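Local coordinates for protein CD1-2 antigen (Gallus gallus, PDB 3DBX) that probably presents lipid antigens to T cells, as other CD1 molecules do, on an MHC class I-like fold, at residues E8-F16 with F170-H178. Residues are numbered along the deposited sequence; the frame is centred on the assembly and turned at random.
Sequences EESQFFQLF and FPNYILMLH
Phe-170 and Phe-13 meet where helix 156-180 lies across strand 12-21, the helix-over-sheet packing that builds the antigen-binding platform of the MHC class I fold. Their rings form a tilted edge-to-face pair, centroids 5.4 Å apart and planes at 64°: Phe-13 CE2 stands 4.2 Å above the Phe-170 plane, over its centre. Farther along the strand, Leu-15 brings CD1 to within 4.1 Å of Phe-170 CZ, and its side chain also lies about 4 Å, between nearest atoms, from a bound palmitic acid, so this end of the contact borders the site of the bound lipid. One turn on, the edge of Tyr-173 sits over the rim of a Phe-13 face, CE2 3.8 Å from Phe-13 CZ, with the planes nearly perpendicular at 81°. Phe-13 is thus edge donor to one ring and face acceptor to the other, a position it gains by holding CG anti to its N (chi1 -175°). Ile-174 divides its branches: CG1 packs 3.7 Å from Phe-13 CB, while CG2 presses on CA and CB of Gln-11 in the turn before the strand. At His-178 the imidazole receives an off-centre CH-pi contact from Gln-11 CG, and its CD2 edge lies 3.7 Å from Ser-10 OG.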
ATOM      1  N   GLU A   8      -2.016 -13.321 -12.623  1.00 84.22           N
ATOM      2  CA  GLU A   8      -1.457 -12.265 -13.476  1.00 82.33           C
ATOM      3  C   GLU A   8      -1.269 -10.949 -12.708  1.00 77.79           C
ATOM      4  O   GLU A   8      -1.061  -9.890 -13.318  1.00 76.71           O
ATOM      5  CB  GLU A   8      -2.345 -12.042 -14.709  1.00 85.99           C
ATOM      6  CG  GLU A   8      -3.794 -11.724 -14.360  1.00 87.92           C
ATOM      7  CD  GLU A   8      -4.644 -11.370 -15.567  1.00 92.13           C
ATOM      8  OE1 GLU A   8      -4.713 -12.168 -16.535  1.00 96.88           O
ATOM      9  OE2 GLU A   8      -5.273 -10.290 -15.532  1.00 93.11           O
ATOM     10  N   GLU A   9      -1.370 -11.025 -11.377  1.00 74.90           N
ATOM     11  CA  GLU A   9      -0.897  -9.964 -10.493  1.00 70.65           C
ATOM     12  C   GLU A   9       0.614  -9.925 -10.630  1.00 67.33           C
ATOM     13  O   GLU A   9       1.246  -8.888 -10.430  1.00 64.92           O
ATOM     14  CB  GLU A   9      -1.275 -10.241  -9.026  1.00 70.39           C
ATOM     15  CG  GLU A   9      -2.718  -9.826  -8.626  1.00 72.86           C
ATOM     16  CD  GLU A   9      -3.021  -9.937  -7.108  1.00 72.05           C
ATOM     17  OE1 GLU A   9      -2.100  -9.798  -6.269  1.00 72.63           O
ATOM     18  OE2 GLU A   9      -4.205 -10.139  -6.753  1.00 75.16           O
ATOM     19  N   SER A  10       1.184 -11.072 -10.995  1.00 66.96           N
ATOM     20  CA  SER A  10       2.631 -11.223 -11.087  1.00 64.03           C
ATOM     21  C   SER A  10       3.237 -10.543 -12.312  1.00 62.32           C
ATOM     22  O   SER A  10       4.451 -10.353 -12.368  1.00 61.60           O
ATOM     23  CB  SER A  10       3.031 -12.693 -11.028  1.00 66.43           C
ATOM     24  OG  SER A  10       4.295 -12.809 -10.399  1.00 67.28           O
ATOM     25  N   GLN A  11       2.395 -10.188 -13.283  1.00 61.05           N
ATOM     26  CA  GLN A  11       2.826  -9.430 -14.460  1.00 59.11           C
ATOM     27  C   GLN A  11       2.222  -8.018 -14.495  1.00 56.01           C
ATOM     28  O   GLN A  11       1.844  -7.506 -15.560  1.00 57.37           O
ATOM     29  CB  GLN A  11       2.527 -10.229 -15.736  1.00 63.70           C
ATOM     30  CG  GLN A  11       3.316 -11.525 -15.772  1.00 65.21           C
ATOM     31  CD  GLN A  11       2.926 -12.433 -16.901  1.00 71.41           C
ATOM     32  OE1 GLN A  11       1.791 -12.910 -16.975  1.00 74.44           O
ATOM     33  NE2 GLN A  11       3.878 -12.700 -17.786  1.00 72.72           N
ATOM     34  N   PHE A  12       2.134  -7.412 -13.309  1.00 50.57           N
ATOM     35  CA  PHE A  12       1.624  -6.059 -13.133  1.00 47.50           C
ATOM     36  C   PHE A  12       2.733  -5.213 -12.521  1.00 43.87           C
ATOM     37  O   PHE A  12       3.069  -5.340 -11.324  1.00 41.82           O
ATOM     38  CB  PHE A  12       0.362  -6.061 -12.243  1.00 47.27           C
ATOM     39  CG  PHE A  12      -0.378  -4.714 -12.161  1.00 46.88           C
ATOM     40  CD1 PHE A  12      -0.180  -3.704 -13.093  1.00 47.80           C
ATOM     41  CD2 PHE A  12      -1.321  -4.496 -11.156  1.00 46.44           C
ATOM     42  CE1 PHE A  12      -0.883  -2.484 -13.012  1.00 45.96           C
ATOM     43  CE2 PHE A  12      -2.028  -3.296 -11.081  1.00 47.02           C
ATOM     44  CZ  PHE A  12      -1.800  -2.290 -12.015  1.00 46.58           C
ATOM     45  N   PHE A  13       3.298  -4.359 -13.362  1.00 43.04           N
ATOM     46  CA  PHE A  13       4.370  -3.443 -12.988  1.00 40.71           C
ATOM     47  C   PHE A  13       3.808  -2.047 -12.719  1.00 38.74           C
ATOM     48  O   PHE A  13       3.091  -1.510 -13.548  1.00 39.75           O
ATOM     49  CB  PHE A  13       5.381  -3.371 -14.129  1.00 42.89           C
ATOM     50  CG  PHE A  13       6.583  -2.556 -13.810  1.00 43.80           C
ATOM     51  CD1 PHE A  13       7.494  -2.984 -12.833  1.00 44.34           C
ATOM     52  CD2 PHE A  13       6.818  -1.363 -14.467  1.00 46.46           C
ATOM     53  CE1 PHE A  13       8.627  -2.231 -12.528  1.00 43.04           C
ATOM     54  CE2 PHE A  13       7.947  -0.596 -14.158  1.00 46.42           C
ATOM     55  CZ  PHE A  13       8.854  -1.045 -13.196  1.00 44.12           C
ATOM     56  N   GLN A  14       4.131  -1.483 -11.556  1.00 35.82           N
ATOM     57  CA  GLN A  14       3.651  -0.169 -11.146  1.00 34.80           C
ATOM     58  C   GLN A  14       4.767   0.701 -10.601  1.00 34.00           C
ATOM     59  O   GLN A  14       5.692   0.205  -9.972  1.00 32.91           O
ATOM     60  CB  GLN A  14       2.582  -0.302 -10.065  1.00 33.71           C
ATOM     61  CG  GLN A  14       1.292  -0.944 -10.527  1.00 36.85           C
ATOM     62  CD  GLN A  14       0.233  -0.897  -9.435  1.00 38.33           C
ATOM     63  OE1 GLN A  14      -0.539   0.048  -9.353  1.00 36.45           O
ATOM     64  NE2 GLN A  14       0.211  -1.916  -8.585  1.00 38.61           N
ATOM     65  N   LEU A  15       4.623   2.011 -10.817  1.00 34.18           N
ATOM     66  CA  LEU A  15       5.538   3.019 -10.354  1.00 33.58           C
ATOM     67  C   LEU A  15       4.721   4.077  -9.606  1.00 33.71           C
ATOM     68  O   LEU A  15       3.689   4.554 -10.092  1.00 34.79           O
ATOM     69  CB  LEU A  15       6.244   3.677 -11.544  1.00 35.44           C
ATOM     70  CG  LEU A  15       7.221   2.897 -12.414  1.00 38.30           C
ATOM     71  CD1 LEU A  15       7.543   3.683 -13.709  1.00 44.31           C
ATOM     72  CD2 LEU A  15       8.499   2.607 -11.660  1.00 38.97           C
ATOM     73  N   PHE A  16       5.201   4.450  -8.432  1.00 33.35           N
ATOM     74  CA  PHE A  16       4.572   5.464  -7.588  1.00 33.41           C
ATOM     75  C   PHE A  16       5.630   6.529  -7.245  1.00 34.32           C
ATOM     76  O   PHE A  16       6.622   6.201  -6.622  1.00 34.71           O
ATOM     77  CB  PHE A  16       4.146   4.791  -6.266  1.00 32.63           C
ATOM     78  CG  PHE A  16       3.099   3.736  -6.428  1.00 31.62           C
ATOM     79  CD1 PHE A  16       1.764   4.048  -6.274  1.00 34.44           C
ATOM     80  CD2 PHE A  16       3.446   2.431  -6.743  1.00 34.65           C
ATOM     81  CE1 PHE A  16       0.773   3.060  -6.439  1.00 37.16           C
ATOM     82  CE2 PHE A  16       2.471   1.441  -6.916  1.00 34.42           C
ATOM     83  CZ  PHE A  16       1.148   1.752  -6.761  1.00 35.10           C
ATOM     84  N   PHE A 170       8.709  -1.726 -20.906  1.00 59.98           N
ATOM     85  CA  PHE A 170       8.132  -2.308 -19.685  1.00 55.79           C
ATOM     86  C   PHE A 170       7.697  -3.781 -19.827  1.00 56.14           C
ATOM     87  O   PHE A 170       7.956  -4.559 -18.908  1.00 53.56           O
ATOM     88  CB  PHE A 170       6.998  -1.446 -19.093  1.00 53.41           C
ATOM     89  CG  PHE A 170       7.443  -0.115 -18.551  1.00 51.87           C
ATOM     90  CD1 PHE A 170       8.796   0.211 -18.438  1.00 53.31           C
ATOM     91  CD2 PHE A 170       6.494   0.806 -18.120  1.00 50.81           C
ATOM     92  CE1 PHE A 170       9.209   1.449 -17.918  1.00 53.42           C
ATOM     93  CE2 PHE A 170       6.882   2.055 -17.590  1.00 51.82           C
ATOM     94  CZ  PHE A 170       8.249   2.373 -17.481  1.00 51.41           C
ATOM     95  N   PRO A 171       7.020  -4.166 -20.949  1.00 59.11           N
ATOM     96  CA  PRO A 171       6.717  -5.580 -21.219  1.00 60.64           C
ATOM     97  C   PRO A 171       7.906  -6.559 -21.216  1.00 61.94           C
ATOM     98  O   PRO A 171       7.798  -7.632 -20.603  1.00 61.21           O
ATOM     99  CB  PRO A 171       6.049  -5.537 -22.602  1.00 65.44           C
ATOM    100  CG  PRO A 171       5.426  -4.226 -22.651  1.00 64.45           C
ATOM    101  CD  PRO A 171       6.404  -3.306 -21.973  1.00 61.86           C
ATOM    102  N   ASN A 172       8.997  -6.233 -21.917  1.00 64.07           N
ATOM    103  CA  ASN A 172      10.242  -7.014 -21.838  1.00 65.10           C
ATOM    104  C   ASN A 172      10.805  -7.150 -20.409  1.00 61.06           C
ATOM    105  O   ASN A 172      11.268  -8.219 -20.021  1.00 60.99           O
ATOM    106  CB  ASN A 172      11.316  -6.443 -22.774  1.00 68.63           C
ATOM    107  CG  ASN A 172      11.123  -6.877 -24.225  1.00 76.08           C
ATOM    108  OD1 ASN A 172      10.029  -6.751 -24.787  1.00 79.46           O
ATOM    109  ND2 ASN A 172      12.192  -7.394 -24.841  1.00 80.59           N
ATOM    110  N   TYR A 173      10.744  -6.059 -19.646  1.00 58.13           N
ATOM    111  CA  TYR A 173      11.214  -6.004 -18.260  1.00 55.39           C
ATOM    112  C   TYR A 173      10.422  -6.934 -17.322  1.00 52.88           C
ATOM    113  O   TYR A 173      11.014  -7.709 -16.564  1.00 52.21           O
ATOM    114  CB  TYR A 173      11.155  -4.549 -17.777  1.00 53.96           C
ATOM    115  CG  TYR A 173      11.825  -4.237 -16.456  1.00 52.06           C
ATOM    116  CD1 TYR A 173      13.074  -4.765 -16.114  1.00 54.94           C
ATOM    117  CD2 TYR A 173      11.224  -3.366 -15.568  1.00 49.50           C
ATOM    118  CE1 TYR A 173      13.688  -4.439 -14.874  1.00 53.86           C
ATOM    119  CE2 TYR A 173      11.819  -3.041 -14.359  1.00 50.61           C
ATOM    120  CZ  TYR A 173      13.046  -3.575 -14.019  1.00 50.92           C
ATOM    121  OH  TYR A 173      13.594  -3.211 -12.796  1.00 51.31           O
ATOM    122  N   ILE A 174       9.093  -6.867 -17.398  1.00 52.25           N
ATOM    123  CA  ILE A 174       8.198  -7.739 -16.621  1.00 50.91           C
ATOM    124  C   ILE A 174       8.545  -9.219 -16.864  1.00 53.76           C
ATOM    125  O   ILE A 174       8.671 -10.010 -15.918  1.00 52.65           O
ATOM    126  CB  ILE A 174       6.713  -7.491 -17.006  1.00 51.36           C
ATOM    127  CG1 ILE A 174       6.251  -6.105 -16.535  1.00 48.71           C
ATOM    128  CG2 ILE A 174       5.814  -8.554 -16.408  1.00 50.74           C
ATOM    129  CD1 ILE A 174       4.910  -5.639 -17.144  1.00 50.07           C
ATOM    130  N   LEU A 175       8.709  -9.557 -18.144  1.00 57.16           N
ATOM    131  CA  LEU A 175       8.993 -10.901 -18.603  1.00 60.31           C
ATOM    132  C   LEU A 175      10.288 -11.450 -18.017  1.00 60.57           C
ATOM    133  O   LEU A 175      10.325 -12.577 -17.515  1.00 60.46           O
ATOM    134  CB  LEU A 175       9.056 -10.917 -20.128  1.00 64.42           C
ATOM    135  CG  LEU A 175       7.864 -11.525 -20.865  1.00 67.07           C
ATOM    136  CD1 LEU A 175       6.558 -10.873 -20.437  1.00 62.83           C
ATOM    137  CD2 LEU A 175       8.064 -11.416 -22.371  1.00 72.07           C
ATOM    138  N   MET A 176      11.341 -10.643 -18.078  1.00 60.86           N
ATOM    139  CA  MET A 176      12.629 -11.009 -17.503  1.00 62.34           C
ATOM    140  C   MET A 176      12.560 -11.109 -15.965  1.00 58.90           C
ATOM    141  O   MET A 176      13.147 -12.024 -15.376  1.00 59.38           O
ATOM    142  CB  MET A 176      13.732 -10.061 -17.997  1.00 63.37           C
ATOM    143  CG  MET A 176      13.923 -10.119 -19.538  1.00 69.38           C
ATOM    144  SD  MET A 176      15.284  -9.179 -20.300  1.00 73.20           S
ATOM    145  CE  MET A 176      16.607 -10.396 -20.331  1.00 77.67           C
ATOM    146  N   LEU A 177      11.802 -10.213 -15.331  1.00 55.69           N
ATOM    147  CA  LEU A 177      11.681 -10.203 -13.869  1.00 53.32           C
ATOM    148  C   LEU A 177      10.877 -11.402 -13.397  1.00 53.71           C
ATOM    149  O   LEU A 177      11.179 -12.003 -12.366  1.00 53.78           O
ATOM    150  CB  LEU A 177      11.009  -8.924 -13.372  1.00 50.04           C
ATOM    151  CG  LEU A 177      11.740  -7.570 -13.428  1.00 50.06           C
ATOM    152  CD1 LEU A 177      10.783  -6.480 -12.990  1.00 46.31           C
ATOM    153  CD2 LEU A 177      13.022  -7.549 -12.594  1.00 51.18           C
ATOM    154  N   HIS A 178       9.835 -11.723 -14.158  1.00 54.28           N
ATOM    155  CA  HIS A 178       8.974 -12.850 -13.877  1.00 55.31           C
ATOM    156  C   HIS A 178       9.777 -14.162 -13.870  1.00 57.62           C
ATOM    157  O   HIS A 178       9.584 -14.995 -12.997  1.00 58.35           O
ATOM    158  CB  HIS A 178       7.860 -12.892 -14.928  1.00 57.31           C
ATOM    159  CG  HIS A 178       6.739 -13.819 -14.593  1.00 60.13           C
ATOM    160  ND1 HIS A 178       6.577 -15.042 -15.210  1.00 67.64           N
ATOM    161  CD2 HIS A 178       5.722 -13.704 -13.707  1.00 60.86           C
ATOM    162  CE1 HIS A 178       5.505 -15.644 -14.717  1.00 69.42           C
ATOM    163  NE2 HIS A 178       4.964 -14.850 -13.806  1.00 64.49           N
TER